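Local coordinates for protein sensor histidine kinase PdtaS (PDB 2YKF) that probably senses nutrient deprivation through c-di-GMP binding and then autophosphorylates on a histidine, as the sensor kinase of the PdtaR/PdtaS two-component system, at residues E252-L265 with A276-R288. Numbering follows the deposited sequence.
Sequences EVDAGGATVLLRTL and AAILIRDVTEVKR
Thr284 OG1 accepts from Thr259 N at 3.1 Å and donates to Asp282 OD1 at 2.6 Å. Asp282 OD1 also takes Thr284 N at 2.9 Å, which makes an Asx turn. The Asp282 carboxylate is placed for this by CG lying anti to the backbone N (chi1 -179°). Two donors therefore hold one carboxylate oxygen where strand 276-282 ends. Val283 N still reaches Thr259 O at 2.8 Å, with a bent N-H...O angle of 142°. Beyond it, Leu261, Arg263 and Leu265 form antiparallel hydrogen-bonded pairs with Arg281, Leu279 and Ala277. These strands are the last two in sequence of the five-stranded antiparallel sheet of the PAS-like sensor domain, joined as a hairpin. On one face of the sheet, Leu262 and Ile280 lie side by side, with Leu262 CD2 3.7 Å from Ile280 CG1. Helix 197-205 covers Ile280 there. Leu261 lies on the other face, and Val283, just past the strand end, packs against it. Their side chains cross at about a right angle, with both Val283 methyls near Leu261 CG. Arg263 runs extended past Leu279 CD1 to a salt bridge with Glu30. The extended Lys287 chain crosses Thr259, with Lys287 CD 3.5 Å from Thr259 OG1. Lys287 NZ forms a salt bridge with Asp254 OD1 at 3.5 Å. Thr259 OG1 donates to Asp254 OD1 at 2.8 Å, from above the carboxylate plane. Nearby, Glu252 is paired with Arg174 of the second subunit.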
loop_
_atom_site.group_PDB
_atom_site.type_symbol
_atom_site.label_atom_id
_atom_site.label_comp_id
_atom_site.label_asym_id
_atom_site.label_seq_id
_atom_site.Cartn_x
_atom_site.Cartn_y
_atom_site.Cartn_z
ATOM N N GLU A 252 -3.594 4.676 -16.741
ATOM C CA GLU A 252 -2.514 3.739 -16.973
ATOM C C GLU A 252 -1.814 4.128 -18.266
ATOM O O GLU A 252 -2.463 4.347 -19.317
ATOM C CB GLU A 252 -3.092 2.337 -17.044
ATOM C CG GLU A 252 -2.090 1.277 -17.373
ATOM C CD GLU A 252 -2.726 -0.115 -17.550
ATOM O OE1 GLU A 252 -3.662 -0.495 -16.816
ATOM O OE2 GLU A 252 -2.254 -0.837 -18.413
ATOM N N VAL A 253 -0.491 4.276 -18.215
ATOM C CA VAL A 253 0.210 4.713 -19.390
ATOM C C VAL A 253 1.417 3.784 -19.648
ATOM O O VAL A 253 2.171 3.556 -18.725
ATOM C CB VAL A 253 0.870 6.099 -19.209
ATOM C CG1 VAL A 253 0.668 6.877 -20.412
ATOM C CG2 VAL A 253 0.350 6.867 -18.025
ATOM N N ASP A 254 1.653 3.430 -20.917
ATOM C CA ASP A 254 2.905 2.804 -21.376
ATOM C C ASP A 254 3.928 3.853 -21.785
ATOM O O ASP A 254 3.587 4.777 -22.505
ATOM C CB ASP A 254 2.618 1.878 -22.574
ATOM C CG ASP A 254 1.892 0.589 -22.168
ATOM O OD1 ASP A 254 1.597 0.301 -20.943
ATOM O OD2 ASP A 254 1.569 -0.153 -23.105
ATOM N N ALA A 255 5.164 3.696 -21.313
ATOM C CA ALA A 255 6.246 4.570 -21.634
ATOM C C ALA A 255 7.532 3.789 -21.577
ATOM O O ALA A 255 7.915 3.249 -20.501
ATOM C CB ALA A 255 6.325 5.702 -20.630
ATOM N N GLY A 256 8.257 3.759 -22.687
ATOM C CA GLY A 256 9.647 3.257 -22.612
ATOM C C GLY A 256 9.792 1.800 -22.216
ATOM O O GLY A 256 10.799 1.418 -21.559
ATOM N N GLY A 257 8.818 0.967 -22.600
ATOM C CA GLY A 257 8.828 -0.439 -22.159
ATOM C C GLY A 257 8.171 -0.666 -20.784
ATOM O O GLY A 257 7.829 -1.772 -20.488
ATOM N N ALA A 258 8.000 0.405 -19.974
ATOM C CA ALA A 258 7.375 0.345 -18.636
ATOM C C ALA A 258 5.881 0.703 -18.715
ATOM O O ALA A 258 5.443 1.241 -19.714
ATOM C CB ALA A 258 8.084 1.346 -17.710
ATOM N N THR A 259 5.095 0.348 -17.702
ATOM C CA THR A 259 3.687 0.730 -17.609
ATOM C C THR A 259 3.545 1.305 -16.216
ATOM O O THR A 259 3.952 0.656 -15.229
ATOM C CB THR A 259 2.734 -0.467 -17.722
ATOM O OG1 THR A 259 2.946 -1.092 -18.992
ATOM C CG2 THR A 259 1.186 -0.006 -17.613
ATOM N N VAL A 260 3.081 2.541 -16.122
ATOM C CA VAL A 260 2.835 3.123 -14.823
ATOM C C VAL A 260 1.341 3.425 -14.631
ATOM O O VAL A 260 0.596 3.642 -15.626
ATOM C CB VAL A 260 3.671 4.366 -14.574
ATOM C CG1 VAL A 260 5.139 4.024 -14.542
ATOM C CG2 VAL A 260 3.386 5.443 -15.683
ATOM N N LEU A 261 0.889 3.421 -13.383
ATOM C CA LEU A 261 -0.467 3.890 -13.080
ATOM C C LEU A 261 -0.273 5.242 -12.437
ATOM O O LEU A 261 0.575 5.387 -11.581
ATOM C CB LEU A 261 -1.197 3.022 -12.029
ATOM C CG LEU A 261 -1.650 1.630 -12.379
ATOM C CD1 LEU A 261 -2.358 1.030 -11.117
ATOM C CD2 LEU A 261 -2.600 1.779 -13.529
ATOM N N LEU A 262 -1.074 6.214 -12.853
ATOM C CA LEU A 262 -0.961 7.574 -12.328
ATOM C C LEU A 262 -2.277 7.919 -11.717
ATOM O O LEU A 262 -3.333 7.596 -12.307
ATOM C CB LEU A 262 -0.756 8.587 -13.457
ATOM C CG LEU A 262 0.527 8.498 -14.232
ATOM C CD1 LEU A 262 0.445 9.485 -15.401
ATOM C CD2 LEU A 262 1.634 8.859 -13.345
ATOM N N ARG A 263 -2.232 8.614 -10.579
ATOM C CA ARG A 263 -3.433 9.219 -10.004
ATOM C C ARG A 263 -3.154 10.708 -9.653
ATOM O O ARG A 263 -2.163 11.017 -8.964
ATOM C CB ARG A 263 -3.849 8.471 -8.762
ATOM C CG ARG A 263 -5.074 9.110 -8.186
ATOM C CD ARG A 263 -5.391 8.577 -6.897
ATOM N NE ARG A 263 -6.434 9.398 -6.275
ATOM C CZ ARG A 263 -6.824 9.198 -5.037
ATOM N NH1 ARG A 263 -6.223 8.236 -4.321
ATOM N NH2 ARG A 263 -7.785 9.954 -4.514
ATOM N N THR A 264 -3.958 11.628 -10.201
ATOM C CA THR A 264 -3.748 13.046 -9.973
ATOM C C THR A 264 -4.837 13.531 -8.992
ATOM O O THR A 264 -5.960 12.975 -8.948
ATOM C CB THR A 264 -3.839 13.864 -11.292
ATOM O OG1 THR A 264 -5.165 13.697 -11.873
ATOM C CG2 THR A 264 -2.818 13.295 -12.328
ATOM N N LEU A 265 -4.468 14.550 -8.225
ATOM C CA LEU A 265 -5.313 15.167 -7.177
ATOM C C LEU A 265 -5.017 16.646 -7.205
ATOM O O LEU A 265 -3.912 17.047 -6.910
ATOM C CB LEU A 265 -4.880 14.701 -5.784
ATOM C CG LEU A 265 -5.275 13.317 -5.462
ATOM C CD1 LEU A 265 -3.996 12.534 -5.826
ATOM C CD2 LEU A 265 -5.591 13.281 -3.942
ATOM N N ALA A 276 -0.783 20.481 -7.323
ATOM C CA ALA A 276 -1.341 19.149 -7.430
ATOM C C ALA A 276 -0.432 18.091 -6.811
ATOM O O ALA A 276 0.768 18.290 -6.671
ATOM C CB ALA A 276 -1.655 18.759 -8.922
ATOM N N ALA A 277 -1.042 16.972 -6.418
ATOM C CA ALA A 277 -0.256 15.787 -5.985
ATOM C C ALA A 277 -0.486 14.792 -7.098
ATOM O O ALA A 277 -1.568 14.776 -7.707
ATOM C CB ALA A 277 -0.760 15.236 -4.612
ATOM N N ILE A 278 0.540 13.997 -7.394
ATOM C CA ILE A 278 0.428 12.934 -8.320
ATOM C C ILE A 278 1.001 11.698 -7.656
ATOM O O ILE A 278 2.162 11.686 -7.193
ATOM C CB ILE A 278 1.168 13.254 -9.658
ATOM C CG1 ILE A 278 0.516 14.516 -10.303
ATOM C CG2 ILE A 278 1.153 12.052 -10.656
ATOM C CD1 ILE A 278 1.102 14.882 -11.594
ATOM N N LEU A 279 0.217 10.635 -7.671
ATOM C CA LEU A 279 0.747 9.337 -7.175
ATOM C C LEU A 279 1.044 8.470 -8.373
ATOM O O LEU A 279 0.343 8.526 -9.382
ATOM C CB LEU A 279 -0.267 8.654 -6.290
ATOM C CG LEU A 279 -0.925 9.592 -5.263
ATOM C CD1 LEU A 279 -1.990 8.742 -4.585
ATOM C CD2 LEU A 279 0.100 10.046 -4.285
ATOM N N ILE A 280 2.144 7.747 -8.308
ATOM C CA ILE A 280 2.550 6.901 -9.442
ATOM C C ILE A 280 2.969 5.538 -8.963
ATOM O O ILE A 280 3.566 5.408 -7.920
ATOM C CB ILE A 280 3.642 7.582 -10.305
ATOM C CG1 ILE A 280 4.063 6.699 -11.506
ATOM C CG2 ILE A 280 4.854 7.980 -9.483
ATOM C CD1 ILE A 280 5.108 7.436 -12.411
ATOM N N ARG A 281 2.589 4.493 -9.710
ATOM C CA ARG A 281 3.023 3.164 -9.313
ATOM C C ARG A 281 3.557 2.488 -10.577
ATOM O O ARG A 281 2.835 2.409 -11.554
ATOM C CB ARG A 281 1.848 2.332 -8.807
ATOM C CG ARG A 281 2.360 0.941 -8.350
ATOM C CD ARG A 281 1.283 -0.056 -7.881
ATOM N NE ARG A 281 2.043 -1.154 -7.260
ATOM C CZ ARG A 281 1.573 -2.386 -6.988
ATOM N NH1 ARG A 281 0.278 -2.689 -7.205
ATOM N NH2 ARG A 281 2.397 -3.280 -6.399
ATOM N N ASP A 282 4.802 2.039 -10.559
ATOM C CA ASP A 282 5.326 1.189 -11.649
ATOM C C ASP A 282 4.638 -0.172 -11.646
ATOM O O ASP A 282 4.803 -1.019 -10.737
ATOM C CB ASP A 282 6.847 1.089 -11.517
ATOM C CG ASP A 282 7.481 0.237 -12.638
ATOM O OD1 ASP A 282 6.709 -0.396 -13.389
ATOM O OD2 ASP A 282 8.740 0.229 -12.753
ATOM N N VAL A 283 3.804 -0.414 -12.627
ATOM C CA VAL A 283 3.142 -1.707 -12.662
ATOM C C VAL A 283 3.641 -2.640 -13.828
ATOM O O VAL A 283 2.923 -3.484 -14.305
ATOM C CB VAL A 283 1.622 -1.554 -12.703
ATOM C CG1 VAL A 283 1.136 -0.861 -11.422
ATOM C CG2 VAL A 283 1.197 -0.763 -13.934
ATOM N N THR A 284 4.825 -2.376 -14.317
ATOM C CA THR A 284 5.393 -3.147 -15.428
ATOM C C THR A 284 5.314 -4.662 -15.189
ATOM O O THR A 284 4.835 -5.391 -16.067
ATOM C CB THR A 284 6.848 -2.727 -15.644
ATOM O OG1 THR A 284 6.885 -1.307 -15.861
ATOM C CG2 THR A 284 7.481 -3.434 -16.903
ATOM N N GLU A 285 5.741 -5.104 -13.999
ATOM C CA GLU A 285 5.787 -6.523 -13.664
ATOM C C GLU A 285 4.530 -6.949 -12.941
ATOM O O GLU A 285 4.307 -8.113 -12.768
ATOM C CB GLU A 285 7.006 -6.852 -12.794
ATOM C CG GLU A 285 8.320 -6.127 -13.265
ATOM C CD GLU A 285 8.729 -6.540 -14.662
ATOM O OE1 GLU A 285 8.307 -7.649 -15.061
ATOM O OE2 GLU A 285 9.413 -5.773 -15.366
ATOM N N VAL A 286 3.741 -5.998 -12.463
ATOM C CA VAL A 286 2.519 -6.333 -11.736
ATOM C C VAL A 286 1.442 -6.673 -12.774
ATOM O O VAL A 286 0.789 -7.684 -12.672
ATOM C CB VAL A 286 2.079 -5.195 -10.754
ATOM C CG1 VAL A 286 0.797 -5.596 -10.027
ATOM C CG2 VAL A 286 3.216 -4.880 -9.749
ATOM N N LYS A 287 1.262 -5.776 -13.730
ATOM C CA LYS A 287 0.641 -6.022 -15.055
ATOM C C LYS A 287 0.852 -7.446 -15.600
ATOM O O LYS A 287 -0.113 -8.081 -16.007
ATOM C CB LYS A 287 1.158 -4.980 -16.080
ATOM C CG LYS A 287 0.346 -4.869 -17.362
ATOM C CD LYS A 287 1.022 -4.004 -18.434
ATOM C CE LYS A 287 0.252 -4.123 -19.751
ATOM N NZ LYS A 287 0.666 -3.065 -20.732
ATOM N N ARG A 288 2.103 -7.940 -15.616
ATOM C CA ARG A 288 2.371 -9.229 -16.246
ATOM C C ARG A 288 2.390 -10.411 -15.286
ATOM O O ARG A 288 1.978 -11.506 -15.667
ATOM C CB ARG A 288 3.652 -9.185 -17.090
ATOM C CG ARG A 288 4.947 -9.060 -16.310
ATOM C CD ARG A 288 6.071 -8.597 -17.240
ATOM N NE ARG A 288 6.159 -9.352 -18.497
ATOM C CZ ARG A 288 6.380 -10.667 -18.582
ATOM N NH1 ARG A 288 6.484 -11.409 -17.482
ATOM N NH2 ARG A 288 6.461 -11.250 -19.779
#